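Local coordinates for peroxisomal membrane protein PEX15 (Saccharomyces cerevisiae, PDB 5VXV), which tethers the Pex1/Pex6 AAA-ATPase, which extracts the receptor Pex5, to the peroxisomal membrane, the piece described here being part of its predicted cytoplasmic region, at residues Gly86-Leu91 with Ser127-Val132; Met40-Phe45 with Ile78-Ile83; Cys100-Ile105 with Phe155-Lys160. All coordinates share one frame; numbering follows the deposited sequence.

Contact 1 (Gly86-Leu91 with Ser127-Val132); sequences GDLSKL and SDFIFV
Phe129 reaches from the helix at Ser127-Val132 to meet Leu88 and Leu91, and its side chain is the one to follow outward. CB leaves the helix with CG set opposite the backbone nitrogen (chi1 172°), and the inner half of the ring is still short of both leucines. Contact starts at the two outer edge carbons. CE1 lies 3.5 Å from Leu88 CD2, a methyl that comes in obliquely. On the other flank CE2 meets Leu91 CD1 at 3.9 Å, and here the methyl sits at the ring edge, in its plane. CZ, the far end, is shared: Leu88 CD2 is 3.9 Å from it and Leu91 CD1 a little farther. The loop Asp87-Lys90 joins helix 75-86 to helix 91-108, so the ring ties the start of the latter helix to helix 112-136, its antiparallel successor in this all-helical domain. Ile94 and Phe98 of helix 91-108 and Leu149 of helix 143-161 also touch the ring. Without the ring, as with an alanine at this position, Leu88 CD2 and Leu91 CD1 would be left without the surface they lean on, and a gap would probably open between them and helix 112-136. The loop has its own scaffolding, a type I turn from Asp87 to Lys90 with an Asx turn inside it. Asp87 OD1 accepts from Ser89 OG at 2.7 Å, on its syn side, and from Ser89 N at 3.1 Å, the latter approaching from above the carboxylate plane, and Lys90 then takes the N-cap position of helix 91-108.

Contact 2 (Met40-Phe45 with Ile78-Ile83); sequences MILDLF and IETRKI
Leu42 points its side chain at Thr80 and Ile83 with CG opposite its own backbone nitrogen (chi1 173°), which carries both delta methyls out from helix 39-51 toward helix 75-86. On the receiving side, Thr80 and Ile83 each place CG2 opposite the backbone nitrogen, so it is a methyl that each of them offers. The two branches of Leu42 then divide the work. CD2 meets Ile83 CG2 at 3.8 Å, the closer of the two touches, while CD1 lies 4.2 Å from Thr80 CG2, a looser approach. Both pairs pass each other at a slant. Thr80 and Ile83 are three residues apart, so they face the same way from successive turns, and Leu42 CA stands 8.9 Å from Thr80 CA. The hydroxyl of Thr80 plays no part in this: OG1 is hydrogen-bonded to Gln76 O, one turn back in its own helix. Helix 32-37 packs against the same group, with Phe35 on Leu42, Ile32 on Thr80 and Lys36 on Ile83, and Phe97 of helix 91-108 touches Thr80 as well. No hydrogen bond crosses between the two segments. With methyl meeting methyl and the hydroxyl of Thr80 bonded to a carbonyl of its own helix, these two segments meet through apolar packing alone, with no directed bond between them to set their register.

Contact 3 (Cys100-Ile105 with Phe155-Lys160); sequences CCIKVI and FQVKVK
Ile102 meets Gln156 and Val157 with the far end of its side chain, and CD1 does most of the touching. It lies 3.7 Å from Gln156 OE1, 3.8 Å from Gln156 CB and 3.9 Å from Val157 CG2, so one methyl is bordered by both residues. Ile102 CG2 adds a second approach to the same amide oxygen, also at 3.7 Å. These are van der Waals contacts; no hydrogen bond links the segments. Gln156 sets off with CG opposite its carbonyl carbon (chi1 -60°) and runs on extended; its side chain crosses that of Ile102 at about a right angle, and the amide oxygen ends beside two isoleucine methyls. The backbones are correspondingly near, with Ile102 CA 7.5 Å from Val157 CA. One step out, Leu122 of helix 112-136 and Ile152 and Leu161 of helix 143-161 also touch Ile102, while Val157 rests on Glu123, whose carboxylate forms a salt bridge with Lys158. The helix is widened where Gln156 and Val157 sit: Lys160 N donates to Phe155 O, five residues back, at 3.2 Å. That is a pi-type turn, and the residues that meet Ile102 lie on it. Helices 91-108, 112-136 and 143-161 thus come together around Ile102, three consecutive antiparallel helices packed side by side within a larger all-helical domain, the third carrying a pi-type turn.

In the fold
Helix 91-108 is the common thread: contact 1 lies at its start, contact 3 farther along it, and its Phe97 touches Thr80 of contact 2. Contacts 1 and 2, with centres 14 Å apart, are joined directly by a salt bridge in which Lys90 NZ lies 3.1 Å from Asp43 OD1. Contact 3 touches neither. Its centre is about 18 Å from that of contact 1 and about 19 Å from that of contact 2, with nearest atoms about 9 and 6 Å apart. Contact 2 closes before either of the others opens, whereas the segments of contacts 1 and 3 are interleaved along the chain. All three are structural packing within the predicted cytoplasmic part.

Contact 1 (Gly86-Leu91 with Ser127-Val132)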
loop_
_atom_site.group_PDB
_atom_site.type_symbol
_atom_site.label_atom_id
_atom_site.label_comp_id
_atom_site.label_asym_id
_atom_site.label_seq_id
_atom_site.Cartn_x
_atom_site.Cartn_y
_atom_site.Cartn_z
ATOM N N GLY A 86 1.044 13.307 0.856
ATOM C CA GLY A 86 0.655 14.704 0.930
ATOM C C GLY A 86 -0.608 15.049 0.173
ATOM O O GLY A 86 -1.204 16.099 0.432
ATOM N N ASP A 87 -1.032 14.198 -0.761
ATOM C CA ASP A 87 -2.282 14.402 -1.493
ATOM C C ASP A 87 -3.338 13.524 -0.834
ATOM O O ASP A 87 -3.589 12.394 -1.256
ATOM C CB ASP A 87 -2.128 14.072 -2.972
ATOM C CG ASP A 87 -3.371 14.416 -3.771
ATOM O OD1 ASP A 87 -4.390 14.788 -3.150
ATOM O OD2 ASP A 87 -3.334 14.310 -5.015
ATOM N N LEU A 88 -3.965 14.057 0.216
ATOM C CA LEU A 88 -4.970 13.303 0.950
ATOM C C LEU A 88 -6.223 13.033 0.127
ATOM O O LEU A 88 -7.049 12.218 0.550
ATOM C CB LEU A 88 -5.345 14.049 2.235
ATOM C CG LEU A 88 -4.211 14.300 3.234
ATOM C CD1 LEU A 88 -4.735 15.049 4.449
ATOM C CD2 LEU A 88 -3.538 13.002 3.666
ATOM N N SER A 89 -6.380 13.678 -1.032
ATOM C CA SER A 89 -7.541 13.440 -1.879
ATOM C C SER A 89 -7.406 12.189 -2.740
ATOM O O SER A 89 -8.392 11.785 -3.365
ATOM C CB SER A 89 -7.792 14.647 -2.787
ATOM O OG SER A 89 -6.925 14.636 -3.909
ATOM N N LYS A 90 -6.229 11.572 -2.788
ATOM C CA LYS A 90 -5.990 10.374 -3.593
ATOM C C LYS A 90 -5.564 9.233 -2.671
ATOM O O LYS A 90 -4.431 8.741 -2.730
ATOM C CB LYS A 90 -4.940 10.656 -4.683
ATOM C CG LYS A 90 -5.461 11.558 -5.799
ATOM C CD LYS A 90 -4.433 11.787 -6.905
ATOM C CE LYS A 90 -3.975 10.485 -7.535
ATOM N NZ LYS A 90 -3.225 10.694 -8.808
ATOM N N LEU A 91 -6.497 8.793 -1.826
ATOM C CA LEU A 91 -6.183 7.749 -0.859
ATOM C C LEU A 91 -5.926 6.404 -1.532
ATOM O O LEU A 91 -5.127 5.608 -1.030
ATOM C CB LEU A 91 -7.317 7.635 0.155
ATOM C CG LEU A 91 -7.108 6.672 1.324
ATOM C CD1 LEU A 91 -5.823 6.984 2.079
ATOM C CD2 LEU A 91 -8.301 6.749 2.259
ATOM N N SER A 127 0.275 3.831 10.793
ATOM C CA SER A 127 -0.603 4.264 11.876
ATOM C C SER A 127 -0.513 5.771 12.083
ATOM O O SER A 127 -1.529 6.427 12.339
ATOM C CB SER A 127 -0.276 3.510 13.169
ATOM O OG SER A 127 1.077 3.662 13.540
ATOM N N ASP A 128 0.688 6.344 11.965
ATOM C CA ASP A 128 0.805 7.799 11.993
ATOM C C ASP A 128 -0.025 8.432 10.883
ATOM O O ASP A 128 -0.702 9.443 11.101
ATOM C CB ASP A 128 2.267 8.229 11.859
ATOM C CG ASP A 128 3.061 8.038 13.141
ATOM O OD1 ASP A 128 2.452 7.891 14.224
ATOM O OD2 ASP A 128 4.307 8.055 13.060
ATOM N N PHE A 129 0.014 7.853 9.680
ATOM C CA PHE A 129 -0.737 8.446 8.581
ATOM C C PHE A 129 -2.237 8.310 8.796
ATOM O O PHE A 129 -3.002 9.219 8.454
ATOM C CB PHE A 129 -0.365 7.818 7.243
ATOM C CG PHE A 129 -1.257 8.272 6.137
ATOM C CD1 PHE A 129 -1.098 9.533 5.590
ATOM C CD2 PHE A 129 -2.297 7.478 5.691
ATOM C CE1 PHE A 129 -1.936 9.980 4.601
ATOM C CE2 PHE A 129 -3.140 7.923 4.698
ATOM C CZ PHE A 129 -2.961 9.175 4.156
ATOM N N ILE A 130 -2.683 7.170 9.328
ATOM C CA ILE A 130 -4.109 6.989 9.588
ATOM C C ILE A 130 -4.625 8.108 10.484
ATOM O O ILE A 130 -5.704 8.664 10.246
ATOM C CB ILE A 130 -4.372 5.597 10.193
ATOM C CG1 ILE A 130 -4.123 4.511 9.141
ATOM C CG2 ILE A 130 -5.806 5.489 10.707
ATOM C CD1 ILE A 130 -4.027 3.110 9.709
ATOM N N PHE A 131 -3.864 8.465 11.522
ATOM C CA PHE A 131 -4.281 9.560 12.392
ATOM C C PHE A 131 -4.367 10.867 11.615
ATOM O O PHE A 131 -5.332 11.627 11.757
ATOM C CB PHE A 131 -3.320 9.706 13.572
ATOM C CG PHE A 131 -3.634 10.881 14.462
ATOM C CD1 PHE A 131 -4.503 10.746 15.529
ATOM C CD2 PHE A 131 -3.075 12.125 14.218
ATOM C CE1 PHE A 131 -4.804 11.821 16.341
ATOM C CE2 PHE A 131 -3.375 13.207 15.028
ATOM C CZ PHE A 131 -4.240 13.051 16.092
ATOM N N VAL A 132 -3.349 11.157 10.801
ATOM C CA VAL A 132 -3.373 12.365 9.980
ATOM C C VAL A 132 -4.620 12.381 9.108
ATOM O O VAL A 132 -5.313 13.400 9.004
ATOM C CB VAL A 132 -2.093 12.465 9.129
ATOM C CG1 VAL A 132 -2.205 13.598 8.104
ATOM C CG2 VAL A 132 -0.879 12.688 10.019
#

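Contact 2 (Met40-Phe45 with Ile78-Ile83)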
loop_
_atom_site.group_PDB
_atom_site.type_symbol
_atom_site.label_atom_id
_atom_site.label_comp_id
_atom_site.label_asym_id
_atom_site.label_seq_id
_atom_site.Cartn_x
_atom_site.Cartn_y
_atom_site.Cartn_z
HETATM N N MSE A 40 1.993 12.636 -13.517
HETATM C CA MSE A 40 1.403 11.464 -14.161
HETATM C C MSE A 40 2.442 10.374 -14.430
HETATM O O MSE A 40 2.090 9.200 -14.558
HETATM C CB MSE A 40 0.696 11.857 -15.461
HETATM C CG MSE A 40 -0.674 12.512 -15.264
HETATM SE SE MSE A 40 -1.915 11.461 -14.159
HETATM C CE MSE A 40 -1.636 12.361 -12.451
ATOM N N ILE A 41 3.720 10.753 -14.504
ATOM C CA ILE A 41 4.771 9.743 -14.570
ATOM C C ILE A 41 4.843 8.976 -13.256
ATOM O O ILE A 41 4.954 7.743 -13.241
ATOM C CB ILE A 41 6.122 10.389 -14.930
ATOM C CG1 ILE A 41 6.049 11.007 -16.331
ATOM C CG2 ILE A 41 7.249 9.353 -14.856
ATOM C CD1 ILE A 41 7.337 11.664 -16.811
ATOM N N LEU A 42 4.780 9.691 -12.129
ATOM C CA LEU A 42 4.718 9.021 -10.834
ATOM C C LEU A 42 3.465 8.161 -10.723
ATOM O O LEU A 42 3.525 7.023 -10.246
ATOM C CB LEU A 42 4.761 10.060 -9.712
ATOM C CG LEU A 42 4.538 9.565 -8.281
ATOM C CD1 LEU A 42 5.549 8.503 -7.899
ATOM C CD2 LEU A 42 4.605 10.742 -7.314
ATOM N N ASP A 43 2.322 8.688 -11.169
ATOM C CA ASP A 43 1.074 7.938 -11.081
ATOM C C ASP A 43 1.159 6.633 -11.869
ATOM O O ASP A 43 0.714 5.583 -11.392
ATOM C CB ASP A 43 -0.083 8.801 -11.584
ATOM C CG ASP A 43 -1.402 8.464 -10.915
ATOM O OD1 ASP A 43 -1.427 8.314 -9.674
ATOM O OD2 ASP A 43 -2.420 8.358 -11.630
ATOM N N LEU A 44 1.725 6.679 -13.078
ATOM C CA LEU A 44 1.881 5.458 -13.865
ATOM C C LEU A 44 2.805 4.473 -13.164
ATOM O O LEU A 44 2.511 3.276 -13.077
ATOM C CB LEU A 44 2.420 5.790 -15.258
ATOM C CG LEU A 44 2.811 4.575 -16.112
ATOM C CD1 LEU A 44 1.621 3.652 -16.335
ATOM C CD2 LEU A 44 3.403 5.013 -17.443
ATOM N N PHE A 45 3.939 4.963 -12.663
ATOM C CA PHE A 45 4.902 4.087 -12.008
ATOM C C PHE A 45 4.261 3.330 -10.851
ATOM O O PHE A 45 4.411 2.109 -10.734
ATOM C CB PHE A 45 6.095 4.907 -11.522
ATOM C CG PHE A 45 7.087 4.112 -10.732
ATOM C CD1 PHE A 45 7.908 3.192 -11.359
ATOM C CD2 PHE A 45 7.198 4.282 -9.362
ATOM C CE1 PHE A 45 8.823 2.459 -10.639
ATOM C CE2 PHE A 45 8.113 3.552 -8.635
ATOM C CZ PHE A 45 8.926 2.638 -9.272
ATOM N N ILE A 78 11.546 8.512 1.155
ATOM C CA ILE A 78 11.053 9.557 2.047
ATOM C C ILE A 78 10.427 10.689 1.243
ATOM O O ILE A 78 9.342 11.182 1.577
ATOM C CB ILE A 78 12.196 10.057 2.952
ATOM C CG1 ILE A 78 12.597 8.953 3.934
ATOM C CG2 ILE A 78 11.789 11.318 3.714
ATOM C CD1 ILE A 78 13.926 9.181 4.619
ATOM N N GLU A 79 11.095 11.112 0.166
ATOM C CA GLU A 79 10.561 12.191 -0.660
ATOM C C GLU A 79 9.302 11.753 -1.398
ATOM O O GLU A 79 8.325 12.510 -1.473
ATOM C CB GLU A 79 11.624 12.669 -1.650
ATOM N N THR A 80 9.304 10.540 -1.957
ATOM C CA THR A 80 8.117 10.050 -2.651
ATOM C C THR A 80 6.939 9.944 -1.694
ATOM O O THR A 80 5.809 10.307 -2.042
ATOM C CB THR A 80 8.400 8.692 -3.296
ATOM O OG1 THR A 80 9.520 8.802 -4.178
ATOM C CG2 THR A 80 7.186 8.204 -4.089
ATOM N N ARG A 81 7.192 9.450 -0.480
ATOM C CA ARG A 81 6.141 9.339 0.525
ATOM C C ARG A 81 5.528 10.701 0.827
ATOM O O ARG A 81 4.302 10.830 0.926
ATOM C CB ARG A 81 6.715 8.700 1.794
ATOM C CG ARG A 81 5.719 7.888 2.595
ATOM C CD ARG A 81 6.399 6.791 3.408
ATOM N NE ARG A 81 7.245 7.311 4.482
ATOM C CZ ARG A 81 8.559 7.111 4.598
ATOM N NH1 ARG A 81 9.231 6.395 3.704
ATOM N NH2 ARG A 81 9.212 7.630 5.628
ATOM N N LYS A 82 6.364 11.736 0.960
ATOM C CA LYS A 82 5.847 13.076 1.216
ATOM C C LYS A 82 4.922 13.537 0.096
ATOM O O LYS A 82 3.913 14.202 0.351
ATOM C CB LYS A 82 7.004 14.060 1.395
ATOM C CG LYS A 82 7.811 13.844 2.666
ATOM C CD LYS A 82 8.907 14.885 2.821
ATOM C CE LYS A 82 9.691 14.680 4.109
ATOM N N ILE A 83 5.249 13.193 -1.152
ATOM C CA ILE A 83 4.412 13.596 -2.280
ATOM C C ILE A 83 3.094 12.834 -2.264
ATOM O O ILE A 83 2.015 13.423 -2.400
ATOM C CB ILE A 83 5.160 13.377 -3.608
ATOM C CG1 ILE A 83 6.387 14.287 -3.690
ATOM C CG2 ILE A 83 4.227 13.625 -4.799
ATOM C CD1 ILE A 83 7.309 13.970 -4.853
#

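Contact 3 (Cys100-Ile105 with Phe155-Lys160)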
loop_
_atom_site.group_PDB
_atom_site.type_symbol
_atom_site.label_atom_id
_atom_site.label_comp_id
_atom_site.label_asym_id
_atom_site.label_seq_id
_atom_site.Cartn_x
_atom_site.Cartn_y
_atom_site.Cartn_z
ATOM N N CYS A 100 3.103 -1.400 -2.354
ATOM C CA CYS A 100 4.412 -1.548 -2.983
ATOM C C CYS A 100 5.517 -1.659 -1.937
ATOM O O CYS A 100 6.452 -2.452 -2.097
ATOM C CB CYS A 100 4.680 -0.379 -3.929
ATOM S SG CYS A 100 3.649 -0.394 -5.415
ATOM N N CYS A 101 5.431 -0.875 -0.859
ATOM C CA CYS A 101 6.395 -1.016 0.230
ATOM C C CYS A 101 6.326 -2.412 0.836
ATOM O O CYS A 101 7.358 -3.014 1.154
ATOM C CB CYS A 101 6.137 0.040 1.304
ATOM S SG CYS A 101 6.392 1.745 0.765
ATOM N N ILE A 102 5.113 -2.941 0.995
ATOM C CA ILE A 102 4.937 -4.284 1.537
ATOM C C ILE A 102 5.580 -5.317 0.621
ATOM O O ILE A 102 6.211 -6.274 1.083
ATOM C CB ILE A 102 3.437 -4.561 1.751
ATOM C CG1 ILE A 102 2.898 -3.684 2.885
ATOM C CG2 ILE A 102 3.180 -6.039 2.044
ATOM C CD1 ILE A 102 1.390 -3.576 2.920
ATOM N N LYS A 103 5.435 -5.133 -0.693
ATOM C CA LYS A 103 5.991 -6.094 -1.641
ATOM C C LYS A 103 7.508 -6.168 -1.539
ATOM O O LYS A 103 8.092 -7.241 -1.736
ATOM C CB LYS A 103 5.568 -5.734 -3.063
ATOM C CG LYS A 103 4.170 -6.211 -3.408
ATOM C CD LYS A 103 3.743 -5.752 -4.787
ATOM C CE LYS A 103 2.303 -6.143 -5.070
ATOM N NZ LYS A 103 1.809 -5.552 -6.343
ATOM N N VAL A 104 8.163 -5.047 -1.234
ATOM C CA VAL A 104 9.614 -5.054 -1.050
ATOM C C VAL A 104 9.984 -5.883 0.174
ATOM O O VAL A 104 10.852 -6.761 0.116
ATOM C CB VAL A 104 10.148 -3.613 -0.934
ATOM C CG1 VAL A 104 11.605 -3.602 -0.465
ATOM C CG2 VAL A 104 10.018 -2.890 -2.266
ATOM N N ILE A 105 9.331 -5.610 1.304
ATOM C CA ILE A 105 9.628 -6.339 2.532
ATOM C C ILE A 105 9.359 -7.825 2.343
ATOM O O ILE A 105 10.131 -8.676 2.800
ATOM C CB ILE A 105 8.804 -5.762 3.699
ATOM C CG1 ILE A 105 9.180 -4.298 3.947
ATOM C CG2 ILE A 105 9.013 -6.586 4.971
ATOM C CD1 ILE A 105 8.233 -3.566 4.881
ATOM N N PHE A 155 -4.529 -6.989 7.274
ATOM C CA PHE A 155 -4.362 -8.255 6.566
ATOM C C PHE A 155 -2.981 -8.390 5.933
ATOM O O PHE A 155 -2.431 -9.494 5.879
ATOM C CB PHE A 155 -5.449 -8.409 5.499
ATOM C CG PHE A 155 -6.840 -8.511 6.062
ATOM C CD1 PHE A 155 -7.130 -9.423 7.063
ATOM C CD2 PHE A 155 -7.852 -7.690 5.598
ATOM C CE1 PHE A 155 -8.406 -9.516 7.588
ATOM C CE2 PHE A 155 -9.126 -7.777 6.118
ATOM C CZ PHE A 155 -9.405 -8.690 7.116
ATOM N N GLN A 156 -2.405 -7.298 5.434
ATOM C CA GLN A 156 -1.104 -7.398 4.786
ATOM C C GLN A 156 0.059 -7.202 5.750
ATOM O O GLN A 156 1.109 -7.831 5.571
ATOM C CB GLN A 156 -1.001 -6.387 3.641
ATOM C CG GLN A 156 -2.050 -6.589 2.557
ATOM C CD GLN A 156 -1.575 -6.142 1.185
ATOM O OE1 GLN A 156 -0.377 -6.130 0.899
ATOM N NE2 GLN A 156 -2.520 -5.779 0.324
ATOM N N VAL A 157 -0.097 -6.366 6.774
ATOM C CA VAL A 157 1.008 -6.071 7.679
ATOM C C VAL A 157 0.916 -6.948 8.925
ATOM O O VAL A 157 1.816 -7.752 9.191
ATOM C CB VAL A 157 1.041 -4.576 8.044
ATOM C CG1 VAL A 157 2.252 -4.264 8.912
ATOM C CG2 VAL A 157 1.068 -3.727 6.781
ATOM N N LYS A 158 -0.167 -6.816 9.696
ATOM C CA LYS A 158 -0.247 -7.555 10.956
ATOM C C LYS A 158 -0.332 -9.059 10.714
ATOM O O LYS A 158 0.254 -9.845 11.467
ATOM C CB LYS A 158 -1.442 -7.083 11.790
ATOM C CG LYS A 158 -1.471 -5.589 12.120
ATOM C CD LYS A 158 -0.171 -5.065 12.728
ATOM C CE LYS A 158 0.177 -5.744 14.043
ATOM N NZ LYS A 158 1.239 -4.999 14.782
ATOM N N VAL A 159 -1.051 -9.480 9.673
ATOM C CA VAL A 159 -1.212 -10.899 9.369
ATOM C C VAL A 159 -0.048 -11.390 8.518
ATOM O O VAL A 159 0.770 -12.196 8.976
ATOM C CB VAL A 159 -2.562 -11.163 8.671
ATOM C CG1 VAL A 159 -2.630 -12.583 8.099
ATOM C CG2 VAL A 159 -3.711 -10.937 9.638
ATOM N N LYS A 160 0.047 -10.905 7.277
ATOM C CA LYS A 160 0.944 -11.530 6.309
ATOM C C LYS A 160 2.413 -11.294 6.657
ATOM O O LYS A 160 3.198 -12.246 6.738
ATOM C CB LYS A 160 0.638 -11.018 4.902
ATOM C CG LYS A 160 1.479 -11.680 3.823
#